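Local structure of alpha-L-arabinosidase (Xanthomonas axonopodis pv. citri, 6D25) at residues F356-Q361 with A428-A433; C100-Y105 with V199-W204; H247-M252 with A307-Y312; S45-G50 with V91-W96. The protein is a family GH51 arabinofuranosidase that hydrolyses terminal arabinofuranosyl substituents and can probably act on internally di-substituted arabinoxylans. All coordinates share one frame; numbering follows the deposited sequence.

Contact 1: F356-Q361 with A428-A433; sequences FDIFSQ and AVHGSA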
loop_
_atom_site.group_PDB
_atom_site.type_symbol
_atom_site.label_atom_id
_atom_site.label_comp_id
_atom_site.label_asym_id
_atom_site.label_seq_id
_atom_site.Cartn_x
_atom_site.Cartn_y
_atom_site.Cartn_z
ATOM N N PHE A 356 34.410 15.912 2.801
ATOM C CA PHE A 356 35.220 14.833 3.410
ATOM C C PHE A 356 35.743 15.225 4.804
ATOM O O PHE A 356 35.695 14.408 5.724
ATOM C CB PHE A 356 36.382 14.449 2.512
ATOM C CG PHE A 356 35.981 13.870 1.178
ATOM C CD1 PHE A 356 34.826 13.108 1.035
ATOM C CD2 PHE A 356 36.822 13.992 0.089
ATOM C CE1 PHE A 356 34.519 12.488 -0.171
ATOM C CE2 PHE A 356 36.504 13.369 -1.111
ATOM C CZ PHE A 356 35.345 12.654 -1.242
ATOM N N ASP A 357 36.184 16.468 4.948
ATOM C CA ASP A 357 36.626 16.954 6.259
ATOM C C ASP A 357 35.477 16.791 7.259
ATOM O O ASP A 357 35.651 16.232 8.352
ATOM C CB ASP A 357 37.088 18.408 6.199
ATOM C CG ASP A 357 38.366 18.696 5.409
ATOM O OD1 ASP A 357 39.120 17.716 5.063
ATOM O OD2 ASP A 357 38.614 19.941 5.119
ATOM N N ILE A 358 34.286 17.258 6.856
ATOM C CA ILE A 358 33.137 17.264 7.760
ATOM C C ILE A 358 32.721 15.829 8.118
ATOM O O ILE A 358 32.485 15.489 9.285
ATOM C CB ILE A 358 32.002 18.085 7.150
ATOM C CG1 ILE A 358 32.310 19.585 7.175
ATOM C CG2 ILE A 358 30.652 17.774 7.820
ATOM C CD1 ILE A 358 31.409 20.380 6.233
ATOM N N PHE A 359 32.615 14.963 7.117
ATOM C CA PHE A 359 32.206 13.579 7.391
ATOM C C PHE A 359 33.181 12.932 8.373
ATOM O O PHE A 359 32.743 12.205 9.318
ATOM C CB PHE A 359 32.180 12.728 6.127
ATOM C CG PHE A 359 31.261 13.164 5.020
ATOM C CD1 PHE A 359 30.114 13.873 5.272
ATOM C CD2 PHE A 359 31.505 12.766 3.712
ATOM C CE1 PHE A 359 29.266 14.273 4.240
ATOM C CE2 PHE A 359 30.655 13.128 2.688
ATOM C CZ PHE A 359 29.552 13.897 2.949
ATOM N N SER A 360 34.482 13.173 8.165
ATOM C CA SER A 360 35.492 12.525 8.992
ATOM C C SER A 360 35.426 13.030 10.444
ATOM O O SER A 360 35.849 12.302 11.375
ATOM C CB SER A 360 36.862 12.697 8.377
ATOM O OG SER A 360 37.418 13.976 8.647
ATOM N N GLN A 361 34.892 14.248 10.668
ATOM C CA GLN A 361 34.710 14.802 12.005
ATOM C C GLN A 361 33.500 14.163 12.713
ATOM O O GLN A 361 33.309 14.378 13.920
ATOM C CB GLN A 361 34.473 16.320 11.977
ATOM C CG GLN A 361 35.578 17.131 11.365
ATOM C CD GLN A 361 36.928 16.685 11.883
ATOM O OE1 GLN A 361 37.240 16.897 13.071
ATOM N NE2 GLN A 361 37.691 15.998 11.014
ATOM N N ALA A 428 38.598 30.829 6.601
ATOM C CA ALA A 428 39.611 30.994 5.593
ATOM C C ALA A 428 40.246 29.628 5.244
ATOM O O ALA A 428 40.501 29.345 4.081
ATOM C CB ALA A 428 40.650 31.971 6.053
ATOM N N VAL A 429 40.516 28.820 6.271
ATOM C CA VAL A 429 41.130 27.509 6.081
ATOM C C VAL A 429 40.338 26.480 6.875
ATOM O O VAL A 429 39.853 26.740 7.990
ATOM C CB VAL A 429 42.610 27.518 6.509
ATOM C CG1 VAL A 429 43.251 26.130 6.461
ATOM C CG2 VAL A 429 43.430 28.497 5.657
ATOM N N HIS A 430 40.210 25.320 6.253
ATOM C CA HIS A 430 39.495 24.191 6.807
ATOM C C HIS A 430 40.358 22.947 6.596
ATOM O O HIS A 430 41.132 22.896 5.644
ATOM C CB HIS A 430 38.159 24.046 6.055
ATOM C CG HIS A 430 37.123 23.235 6.744
ATOM N ND1 HIS A 430 37.073 21.846 6.640
ATOM C CD2 HIS A 430 36.056 23.608 7.483
ATOM C CE1 HIS A 430 36.016 21.411 7.303
ATOM N NE2 HIS A 430 35.377 22.457 7.845
ATOM N N GLY A 431 40.242 21.951 7.477
ATOM C CA GLY A 431 41.108 20.772 7.304
ATOM C C GLY A 431 40.652 19.593 8.136
ATOM O O GLY A 431 39.645 19.688 8.833
ATOM N N SER A 432 41.381 18.492 8.025
ATOM C CA SER A 432 41.124 17.312 8.806
ATOM C C SER A 432 42.405 16.471 8.781
ATOM O O SER A 432 43.335 16.773 8.031
ATOM C CB SER A 432 39.933 16.529 8.250
ATOM O OG SER A 432 40.218 16.063 6.935
ATOM N N ALA A 433 42.463 15.422 9.606
ATOM C CA ALA A 433 43.641 14.571 9.642
ATOM C C ALA A 433 43.228 13.134 9.998
ATOM O O ALA A 433 42.203 12.930 10.682
ATOM C CB ALA A 433 44.640 15.130 10.613
HETATM O O HOH W 1 39.471 13.011 10.336
HETATM O O HOH W 2 40.467 15.746 11.780
#
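D357 meets both H430 and S432 where the (β/α)8 barrel rests against the C-terminal β-sandwich: it lies on helix 346-361, the barrel helix leading into the eighth strand, and its partners lie on sandwich strand 424-435. Each carboxylate oxygen serves one of them. H430 ND1 donates to D357 OD2 over 2.9 Å, nearly straight at 166°; D357 OD2 accepts through its anti lone pair, and the imidazole and carboxylate are almost coplanar. S432 OG donates to D357 OD1 over 2.7 Å, arriving from above the carboxylate, 47° out of its plane. A chi1 of 63° sets that hydroxyl between the backbone N and carbonyl carbon of S432, on the side of the helix. Y401 OH bonds to the same D357 OD1 and Y404 OH to S432 OG, so tyrosines from elsewhere in the chain help to fix both groups in a largely buried setting.

Carbon contacts flank the polar pair. D357 CB lies in plane at the ring edge, 3.4 Å from H430 CE1, and I358 CG1 approaches that same CE1 obliquely at 4.1 Å.

Two waters extend the joint to A433. One donates to both S360 OG and A433 O, each over 2.8 Å; the other accepts from Q361 NE2 and A433 N. S360 OG in turn donates to D357 O at 2.9 Å, a carbonyl that also receives Q361 N.

Contact 2: C100-Y105 with V199-W204; sequences CFADEY and VGNELW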
loop_
_atom_site.group_PDB
_atom_site.type_symbol
_atom_site.label_atom_id
_atom_site.label_comp_id
_atom_site.label_asym_id
_atom_site.label_seq_id
_atom_site.Cartn_x
_atom_site.Cartn_y
_atom_site.Cartn_z
ATOM N N CYS A 100 15.460 8.953 -7.811
ATOM C CA CYS A 100 14.059 8.944 -8.245
ATOM C C CYS A 100 13.744 7.745 -9.166
ATOM O O CYS A 100 12.660 7.165 -9.106
ATOM C CB CYS A 100 13.724 10.265 -8.907
ATOM S SG CYS A 100 13.780 11.662 -7.727
ATOM N N PHE A 101 14.657 7.408 -10.056
ATOM C CA PHE A 101 14.433 6.260 -10.960
ATOM C C PHE A 101 14.119 4.974 -10.182
ATOM O O PHE A 101 13.290 4.171 -10.638
ATOM C CB PHE A 101 15.654 6.066 -11.840
ATOM C CG PHE A 101 15.589 4.935 -12.831
ATOM C CD1 PHE A 101 15.141 5.166 -14.125
ATOM C CD2 PHE A 101 16.058 3.672 -12.490
ATOM C CE1 PHE A 101 15.116 4.124 -15.038
ATOM C CE2 PHE A 101 16.043 2.643 -13.420
ATOM C CZ PHE A 101 15.550 2.878 -14.688
ATOM N N ALA A 102 14.709 4.788 -9.000
ATOM C CA ALA A 102 14.572 3.520 -8.283
ATOM C C ALA A 102 13.147 3.315 -7.764
ATOM O O ALA A 102 12.730 2.156 -7.599
ATOM C CB ALA A 102 15.566 3.419 -7.147
ATOM N N ASP A 103 12.441 4.420 -7.491
ATOM C CA ASP A 103 11.095 4.343 -6.936
ATOM C C ASP A 103 10.061 3.977 -8.015
ATOM O O ASP A 103 8.880 3.782 -7.687
ATOM C CB ASP A 103 10.760 5.668 -6.231
ATOM C CG ASP A 103 11.809 6.123 -5.177
ATOM O OD1 ASP A 103 12.187 5.224 -4.317
ATOM O OD2 ASP A 103 12.264 7.398 -5.233
ATOM N N GLU A 104 10.441 3.898 -9.277
ATOM C CA GLU A 104 9.573 3.458 -10.342
ATOM C C GLU A 104 10.175 2.251 -11.095
ATOM O O GLU A 104 9.605 1.808 -12.069
ATOM C CB GLU A 104 9.383 4.557 -11.391
ATOM C CG GLU A 104 8.560 5.728 -10.938
ATOM C CD GLU A 104 8.254 6.741 -12.044
ATOM O OE1 GLU A 104 9.000 6.828 -13.071
ATOM O OE2 GLU A 104 7.272 7.454 -11.882
ATOM N N TYR A 105 11.294 1.725 -10.663
ATOM C CA TYR A 105 11.966 0.629 -11.384
ATOM C C TYR A 105 11.371 -0.730 -11.000
ATOM O O TYR A 105 11.094 -0.962 -9.833
ATOM C CB TYR A 105 13.444 0.636 -11.028
ATOM C CG TYR A 105 14.307 -0.385 -11.727
ATOM C CD1 TYR A 105 14.470 -0.357 -13.104
ATOM C CD2 TYR A 105 15.029 -1.330 -11.013
ATOM C CE1 TYR A 105 15.293 -1.263 -13.751
ATOM C CE2 TYR A 105 15.883 -2.213 -11.647
ATOM C CZ TYR A 105 16.026 -2.173 -13.014
ATOM O OH TYR A 105 16.870 -3.054 -13.638
ATOM N N VAL A 199 15.607 0.907 1.267
ATOM C CA VAL A 199 14.175 0.600 1.301
ATOM C C VAL A 199 13.390 1.880 1.043
ATOM O O VAL A 199 12.758 2.442 1.953
ATOM C CB VAL A 199 13.778 -0.114 2.595
ATOM C CG1 VAL A 199 12.351 -0.601 2.537
ATOM C CG2 VAL A 199 14.692 -1.290 2.879
ATOM N N GLY A 200 13.436 2.300 -0.220
ATOM C CA GLY A 200 12.779 3.539 -0.687
ATOM C C GLY A 200 13.743 4.688 -0.768
ATOM O O GLY A 200 14.706 4.744 -0.016
ATOM N N ASN A 201 13.497 5.588 -1.712
ATOM C CA ASN A 201 14.387 6.734 -2.019
ATOM C C ASN A 201 13.525 8.020 -2.066
ATOM O O ASN A 201 12.507 8.074 -2.671
ATOM C CB ASN A 201 15.126 6.478 -3.329
ATOM C CG ASN A 201 15.733 5.080 -3.415
ATOM O OD1 ASN A 201 16.863 4.862 -2.908
ATOM N ND2 ASN A 201 14.942 4.078 -3.876
ATOM N N GLU A 202 13.861 9.038 -1.333
ATOM C CA GLU A 202 13.169 10.348 -1.462
ATOM C C GLU A 202 11.635 10.144 -1.328
ATOM O O GLU A 202 10.842 10.645 -2.130
ATOM C CB GLU A 202 13.572 11.064 -2.773
ATOM C CG GLU A 202 15.059 11.512 -2.877
ATOM C CD GLU A 202 15.391 12.811 -3.663
ATOM O OE1 GLU A 202 14.473 13.360 -4.353
ATOM O OE2 GLU A 202 16.602 13.330 -3.575
ATOM N N LEU A 203 11.185 9.458 -0.274
ATOM C CA LEU A 203 9.749 9.139 -0.137
ATOM C C LEU A 203 8.933 10.411 0.126
ATOM O O LEU A 203 7.734 10.399 -0.118
ATOM C CB LEU A 203 9.557 8.107 0.982
ATOM C CG LEU A 203 10.133 6.711 0.702
ATOM C CD1 LEU A 203 9.647 5.696 1.702
ATOM C CD2 LEU A 203 9.798 6.220 -0.678
ATOM N N TRP A 204 9.565 11.473 0.621
ATOM C CA TRP A 204 8.911 12.776 0.834
ATOM C C TRP A 204 8.639 13.463 -0.509
ATOM O O TRP A 204 7.899 14.428 -0.528
ATOM C CB TRP A 204 9.710 13.717 1.760
ATOM C CG TRP A 204 11.182 13.524 1.668
ATOM C CD1 TRP A 204 11.962 12.783 2.509
ATOM C CD2 TRP A 204 12.051 14.006 0.626
ATOM N NE1 TRP A 204 13.244 12.742 2.034
ATOM C CE2 TRP A 204 13.325 13.489 0.887
ATOM C CE3 TRP A 204 11.873 14.852 -0.475
ATOM C CZ2 TRP A 204 14.419 13.774 0.073
ATOM C CZ3 TRP A 204 12.936 15.103 -1.307
ATOM C CH2 TRP A 204 14.191 14.574 -1.029
#
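D103 OD1 takes two hydrogen bonds from N201. With CG anti to its carbonyl carbon (chi1 -53°), the aspartate swings this oxygen across to the other loop, where N201 N donates to D103 OD1 over 2.9 Å on the syn side, close to the carboxylate plane. N201 ND2 donates to the same D103 OD1 over 3.0 Å, but from above, 43° out of that plane, although OD1 lies nearly in the plane of the amide. This double grip depends on N201 folding its side chain back beside its own backbone N (chi1 -47°), which brings ND2 and N to one acceptor. D103 OD2 lies 2.7 Å from N201 O. A102 CB packs 3.4 Å from N201 ND2.

The two loops follow the second and fourth strands of the (β/α)8 barrel, at their C-terminal ends where enzymes of this fold carry their active sites. N201-E202 matches the Asn-Glu pair of clan GH-A glycosidases, whose glutamate is the general acid/base, so E202 probably has that role. The grip of D103 is consistent with a second-shell role, since it holds the residue before E202. The E202 side chain runs toward H266, E324 and a bound glycerol, with E202 OE1 3.8 Å from C100 SG. That sulfur is held by a disulfide to C206, tying the first loop to the chain just beyond the second. N201 OD1 accepts a weak hydrogen bond from R95 NH1.

Contact 3: H247-M252 with A307-Y312; sequences HWTEVM and AIMDKY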
loop_
_atom_site.group_PDB
_atom_site.type_symbol
_atom_site.label_atom_id
_atom_site.label_comp_id
_atom_site.label_asym_id
_atom_site.label_seq_id
_atom_site.Cartn_x
_atom_site.Cartn_y
_atom_site.Cartn_z
ATOM N N HIS A 247 11.867 16.982 11.636
ATOM C CA HIS A 247 10.685 16.216 11.981
ATOM C C HIS A 247 10.751 14.822 11.330
ATOM O O HIS A 247 10.347 13.836 11.949
ATOM C CB HIS A 247 9.419 16.983 11.602
ATOM C CG HIS A 247 8.174 16.216 11.913
ATOM N ND1 HIS A 247 7.754 15.973 13.209
ATOM C CD2 HIS A 247 7.273 15.612 11.096
ATOM C CE1 HIS A 247 6.584 15.327 13.146
ATOM N NE2 HIS A 247 6.278 15.076 11.869
ATOM N N TRP A 248 11.248 14.735 10.123
ATOM C CA TRP A 248 11.367 13.461 9.442
ATOM C C TRP A 248 12.285 12.512 10.233
ATOM O O TRP A 248 11.919 11.354 10.527
ATOM C CB TRP A 248 11.900 13.671 8.026
ATOM C CG TRP A 248 11.856 12.418 7.207
ATOM C CD1 TRP A 248 12.655 11.315 7.313
ATOM C CD2 TRP A 248 10.851 12.096 6.236
ATOM N NE1 TRP A 248 12.237 10.357 6.427
ATOM C CE2 TRP A 248 11.132 10.802 5.767
ATOM C CE3 TRP A 248 9.743 12.777 5.730
ATOM C CZ2 TRP A 248 10.346 10.181 4.793
ATOM C CZ3 TRP A 248 8.958 12.162 4.780
ATOM C CH2 TRP A 248 9.277 10.893 4.311
ATOM N N THR A 249 13.466 13.007 10.616
ATOM C CA THR A 249 14.386 12.178 11.393
ATOM C C THR A 249 13.756 11.739 12.721
ATOM O O THR A 249 13.891 10.603 13.102
ATOM C CB THR A 249 15.679 12.959 11.683
ATOM O OG1 THR A 249 16.197 13.382 10.432
ATOM C CG2 THR A 249 16.715 12.127 12.406
ATOM N N GLU A 250 13.122 12.665 13.424
ATOM C CA GLU A 250 12.495 12.393 14.696
ATOM C C GLU A 250 11.501 11.217 14.551
ATOM O O GLU A 250 11.515 10.276 15.362
ATOM C CB GLU A 250 11.803 13.657 15.201
ATOM C CG GLU A 250 10.938 13.439 16.406
ATOM C CD GLU A 250 11.689 13.363 17.713
ATOM O OE1 GLU A 250 12.782 13.944 17.812
ATOM O OE2 GLU A 250 11.139 12.731 18.650
ATOM N N VAL A 251 10.601 11.290 13.565
ATOM C CA VAL A 251 9.569 10.269 13.462
ATOM C C VAL A 251 10.177 8.964 12.965
ATOM O O VAL A 251 9.817 7.909 13.485
ATOM C CB VAL A 251 8.397 10.741 12.579
ATOM C CG1 VAL A 251 7.405 9.621 12.330
ATOM C CG2 VAL A 251 7.719 11.937 13.228
ATOM N N MET A 252 11.034 8.993 11.958
ATOM C CA MET A 252 11.569 7.736 11.451
ATOM C C MET A 252 12.324 7.018 12.583
ATOM O O MET A 252 12.216 5.786 12.711
ATOM C CB MET A 252 12.548 7.907 10.287
ATOM C CG MET A 252 11.916 8.308 9.021
ATOM S SD MET A 252 10.740 7.081 8.287
ATOM C CE MET A 252 11.655 5.576 8.491
ATOM N N ALA A 307 21.975 14.467 16.640
ATOM C CA ALA A 307 21.496 14.643 18.009
ATOM C C ALA A 307 20.097 14.034 18.149
ATOM O O ALA A 307 19.746 13.458 19.203
ATOM C CB ALA A 307 21.517 16.108 18.392
ATOM N N ILE A 308 19.278 14.140 17.117
ATOM C CA ILE A 308 17.974 13.481 17.156
ATOM C C ILE A 308 18.146 11.953 17.176
ATOM O O ILE A 308 17.437 11.252 17.932
ATOM C CB ILE A 308 17.090 13.947 15.973
ATOM C CG1 ILE A 308 16.791 15.437 16.083
ATOM C CG2 ILE A 308 15.811 13.123 15.921
ATOM C CD1 ILE A 308 16.271 16.047 14.844
ATOM N N MET A 309 19.034 11.432 16.344
ATOM C CA MET A 309 19.289 9.993 16.316
ATOM C C MET A 309 19.801 9.516 17.683
ATOM O O MET A 309 19.424 8.429 18.107
ATOM C CB MET A 309 20.286 9.610 15.219
ATOM C CG MET A 309 19.746 9.886 13.849
ATOM S SD MET A 309 20.904 9.615 12.518
ATOM C CE MET A 309 20.799 7.823 12.318
ATOM N N ASP A 310 20.573 10.344 18.399
ATOM C CA ASP A 310 21.108 9.962 19.694
ATOM C C ASP A 310 19.985 9.736 20.710
ATOM O O ASP A 310 20.144 8.933 21.607
ATOM C CB ASP A 310 22.053 11.019 20.251
ATOM C CG ASP A 310 23.404 11.142 19.547
ATOM O OD1 ASP A 310 23.786 10.217 18.763
ATOM O OD2 ASP A 310 24.066 12.205 19.738
ATOM N N LYS A 311 18.859 10.449 20.585
ATOM C CA LYS A 311 17.765 10.317 21.552
ATOM C C LYS A 311 17.173 8.915 21.475
ATOM O O LYS A 311 16.773 8.415 22.487
ATOM C CB LYS A 311 16.606 11.275 21.255
ATOM C CG LYS A 311 16.953 12.740 21.297
ATOM C CD LYS A 311 15.815 13.617 20.784
ATOM C CE LYS A 311 14.411 13.111 21.066
ATOM N NZ LYS A 311 13.424 14.159 20.701
ATOM N N TYR A 312 17.089 8.329 20.288
ATOM C CA TYR A 312 16.432 7.033 20.113
ATOM C C TYR A 312 17.456 5.902 19.999
ATOM O O TYR A 312 17.110 4.767 20.272
ATOM C CB TYR A 312 15.522 7.067 18.878
ATOM C CG TYR A 312 14.382 8.039 19.075
ATOM C CD1 TYR A 312 13.354 7.732 19.950
ATOM C CD2 TYR A 312 14.405 9.293 18.488
ATOM C CE1 TYR A 312 12.336 8.633 20.208
ATOM C CE2 TYR A 312 13.385 10.194 18.729
ATOM C CZ TYR A 312 12.342 9.855 19.573
ATOM O OH TYR A 312 11.340 10.754 19.819
#
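T249 and I308 join two consecutive helices on the outside of the barrel, 246-256 and 285-312, which run side by side with their local axes 9.2 Å apart and only 15° from parallel. The tightly packed part centres on I308 CG2, which sits 3.6 Å from E250 CA and 3.8 Å from T249 CG2, a methyl set closely on the neighbouring helix backbone, while M309 CG touches T249 CG2 at 4.0 Å. The T249 and M309 end is buried against L263 of strand 262-269, so this apolar seam continues into the barrel wall.

The outer side is polar and looser. E250 starts with CG anti to its backbone N (chi1 171°) and then bends at chi2, which carries the carboxylate across to helix 285-312. The NZ of the exposed K311 lies 3.0 Å from E250 OE1, on its syn lone pair, and weakly 3.4 Å from E250 OE2. Y312 brings its hydroxyl to E250 OE2 as well, ring and carboxylate planes steeply inclined; the modelled separation is too short to be trusted in detail. The K311 salt bridge probably stabilises E250 as the anion and closes the helix pair on its solvent side.

Contact 4: S45-G50 with V91-W96; sequences SRQLFG and VPNIRW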
loop_
_atom_site.group_PDB
_atom_site.type_symbol
_atom_site.label_atom_id
_atom_site.label_comp_id
_atom_site.label_asym_id
_atom_site.label_seq_id
_atom_site.Cartn_x
_atom_site.Cartn_y
_atom_site.Cartn_z
ATOM N N SER A 45 35.100 5.530 7.906
ATOM C CA SER A 45 34.715 4.428 7.042
ATOM C C SER A 45 35.083 4.736 5.592
ATOM O O SER A 45 34.785 5.807 5.074
ATOM C CB SER A 45 33.242 4.083 7.137
ATOM O OG SER A 45 32.923 3.046 6.221
ATOM N N ARG A 46 35.619 3.721 4.924
ATOM C CA ARG A 46 35.822 3.859 3.484
ATOM C C ARG A 46 34.502 4.144 2.763
ATOM O O ARG A 46 34.545 4.717 1.683
ATOM C CB ARG A 46 36.489 2.625 2.882
ATOM C CG ARG A 46 35.659 1.348 2.863
ATOM C CD ARG A 46 36.501 0.222 2.260
ATOM N NE ARG A 46 35.680 -0.983 2.060
ATOM C CZ ARG A 46 35.369 -1.874 2.975
ATOM N NH1 ARG A 46 35.860 -1.766 4.217
ATOM N NH2 ARG A 46 34.619 -2.899 2.585
ATOM N N GLN A 47 33.365 3.769 3.330
ATOM C CA GLN A 47 32.081 3.931 2.643
ATOM C C GLN A 47 31.674 5.411 2.583
ATOM O O GLN A 47 30.707 5.745 1.910
ATOM C CB GLN A 47 30.975 3.127 3.326
ATOM C CG GLN A 47 31.288 1.658 3.558
ATOM C CD GLN A 47 31.659 0.894 2.313
ATOM O OE1 GLN A 47 31.295 1.274 1.216
ATOM N NE2 GLN A 47 32.366 -0.211 2.505
ATOM N N LEU A 48 32.424 6.303 3.250
ATOM C CA LEU A 48 32.213 7.737 3.074
ATOM C C LEU A 48 32.540 8.186 1.641
ATOM O O LEU A 48 32.152 9.288 1.235
ATOM C CB LEU A 48 33.100 8.485 4.088
ATOM C CG LEU A 48 32.678 8.359 5.553
ATOM C CD1 LEU A 48 33.624 9.144 6.436
ATOM C CD2 LEU A 48 31.243 8.803 5.765
ATOM N N PHE A 49 33.225 7.363 0.882
ATOM C CA PHE A 49 33.640 7.676 -0.492
ATOM C C PHE A 49 32.758 6.949 -1.512
ATOM O O PHE A 49 33.203 6.711 -2.645
ATOM C CB PHE A 49 35.126 7.310 -0.648
ATOM C CG PHE A 49 35.979 8.136 0.286
ATOM C CD1 PHE A 49 36.269 9.451 -0.021
ATOM C CD2 PHE A 49 36.349 7.658 1.528
ATOM C CE1 PHE A 49 36.967 10.258 0.881
ATOM C CE2 PHE A 49 37.103 8.429 2.395
ATOM C CZ PHE A 49 37.373 9.753 2.092
ATOM N N GLY A 50 31.528 6.630 -1.131
ATOM C CA GLY A 50 30.592 5.969 -2.030
ATOM C C GLY A 50 30.246 6.811 -3.245
ATOM O O GLY A 50 30.334 8.085 -3.245
ATOM N N VAL A 91 36.850 2.713 -5.423
ATOM C CA VAL A 91 35.450 2.953 -5.112
ATOM C C VAL A 91 34.986 1.903 -4.094
ATOM O O VAL A 91 35.097 0.722 -4.351
ATOM C CB VAL A 91 34.587 2.939 -6.379
ATOM C CG1 VAL A 91 33.116 3.032 -6.018
ATOM C CG2 VAL A 91 34.969 4.042 -7.357
ATOM N N PRO A 92 34.385 2.336 -2.977
ATOM C CA PRO A 92 34.002 1.378 -1.921
ATOM C C PRO A 92 32.613 0.749 -2.116
ATOM O O PRO A 92 32.373 -0.426 -1.770
ATOM C CB PRO A 92 33.997 2.239 -0.644
ATOM C CG PRO A 92 33.574 3.607 -1.145
ATOM C CD PRO A 92 34.279 3.713 -2.496
ATOM N N ASN A 93 31.689 1.529 -2.664
ATOM C CA ASN A 93 30.327 1.044 -3.013
ATOM C C ASN A 93 29.756 1.967 -4.082
ATOM O O ASN A 93 30.200 3.130 -4.207
ATOM C CB ASN A 93 29.411 0.936 -1.796
ATOM C CG ASN A 93 28.809 2.250 -1.361
ATOM O OD1 ASN A 93 27.876 2.767 -2.011
ATOM N ND2 ASN A 93 29.266 2.765 -0.229
ATOM N N ILE A 94 28.813 1.427 -4.845
ATOM C CA ILE A 94 28.011 2.207 -5.775
ATOM C C ILE A 94 26.537 1.947 -5.472
ATOM O O ILE A 94 26.104 0.772 -5.456
ATOM C CB ILE A 94 28.303 1.847 -7.242
ATOM C CG1 ILE A 94 29.781 2.015 -7.596
ATOM C CG2 ILE A 94 27.397 2.679 -8.160
ATOM C CD1 ILE A 94 30.141 1.490 -8.985
ATOM N N ARG A 95 25.788 3.027 -5.300
ATOM C CA ARG A 95 24.324 2.963 -5.163
ATOM C C ARG A 95 23.679 3.003 -6.549
ATOM O O ARG A 95 24.037 3.850 -7.375
ATOM C CB ARG A 95 23.783 4.113 -4.309
ATOM C CG ARG A 95 22.274 3.986 -4.148
ATOM C CD ARG A 95 21.466 4.767 -3.115
ATOM N NE ARG A 95 21.518 6.155 -3.297
ATOM C CZ ARG A 95 20.512 7.033 -3.177
ATOM N NH1 ARG A 95 19.221 6.705 -3.004
ATOM N NH2 ARG A 95 20.858 8.297 -3.287
ATOM N N TRP A 96 22.763 2.081 -6.800
ATOM C CA TRP A 96 22.108 1.905 -8.079
ATOM C C TRP A 96 20.747 1.251 -7.851
ATOM O O TRP A 96 20.648 0.431 -6.939
ATOM C CB TRP A 96 23.018 1.055 -8.986
ATOM C CG TRP A 96 22.408 0.559 -10.255
ATOM C CD1 TRP A 96 22.480 1.164 -11.477
ATOM C CD2 TRP A 96 21.685 -0.663 -10.466
ATOM N NE1 TRP A 96 21.839 0.404 -12.419
ATOM C CE2 TRP A 96 21.338 -0.708 -11.833
ATOM C CE3 TRP A 96 21.276 -1.712 -9.643
ATOM C CZ2 TRP A 96 20.594 -1.744 -12.381
ATOM C CZ3 TRP A 96 20.562 -2.764 -10.188
ATOM C CH2 TRP A 96 20.196 -2.762 -11.534
HETATM O O HOH W 3 34.196 -1.810 -0.287
#
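Closure of the (β/α)8 barrel near the start of its first two strands brings P92 and N93 against the turn 46-49. The pyrrolidine ring of P92 packs against the carbonyls of that turn: P92 CG lies 3.2 Å from R46 O and P92 CD 3.2 Å from F49 O, with F49 CB 4.0 Å from P92 CG. An ST turn starts the bend, S45 OG accepting from Q47 N at 3.0 Å.

Beside the proline, Q47 and N93 join by their amides. N93 ND2 donates to Q47 OE1 over 2.9 Å at 173°, in the carbonyl plane and on a lone pair. Q47 bends at chi2 to bring OE1 across, and a chi1 of 80° at N93 turns ND2 to Q47 while OD1 accepts from N370 ND2. This buried amide therefore links the loop before the first strand, the second strand and the eighth. Backbone bonds of Q47 with A369 and of G50 with I371 bring the first and eighth strands together, as expected for this barrel. G50 adds a CA-H...O contact, its CA 3.6 Å from N93 O.

At the outer edge a water accepts from R46 NE and donates to P92 O over 2.7 Å. R46 NH1 pairs with D406, while Q47 NE2 sits over the rim of one guanidinium face.

Contact 4 lies near the centre of the chain and touches two of the others. Toward contact 1, F49 CE1 meets F356 CE1 at 3.5 Å, which connects the loop before the first strand with helix 346-361 at the joint with the β-sandwich. Toward contact 2, W96 CH2 lies 3.9 Å from Y105 OH, and R95 pairs with E324, probably the nucleophile facing E202; this side leads into the likely active site, where the glycerol sits. Contact 3 packs behind that site, W204 CB resting 3.5 Å from W248 CZ3. Contacts 1 and 2, with centres about 31 Å apart, fall on opposite sides of the chain's centre, so the sandwich joint is remote from the pocket.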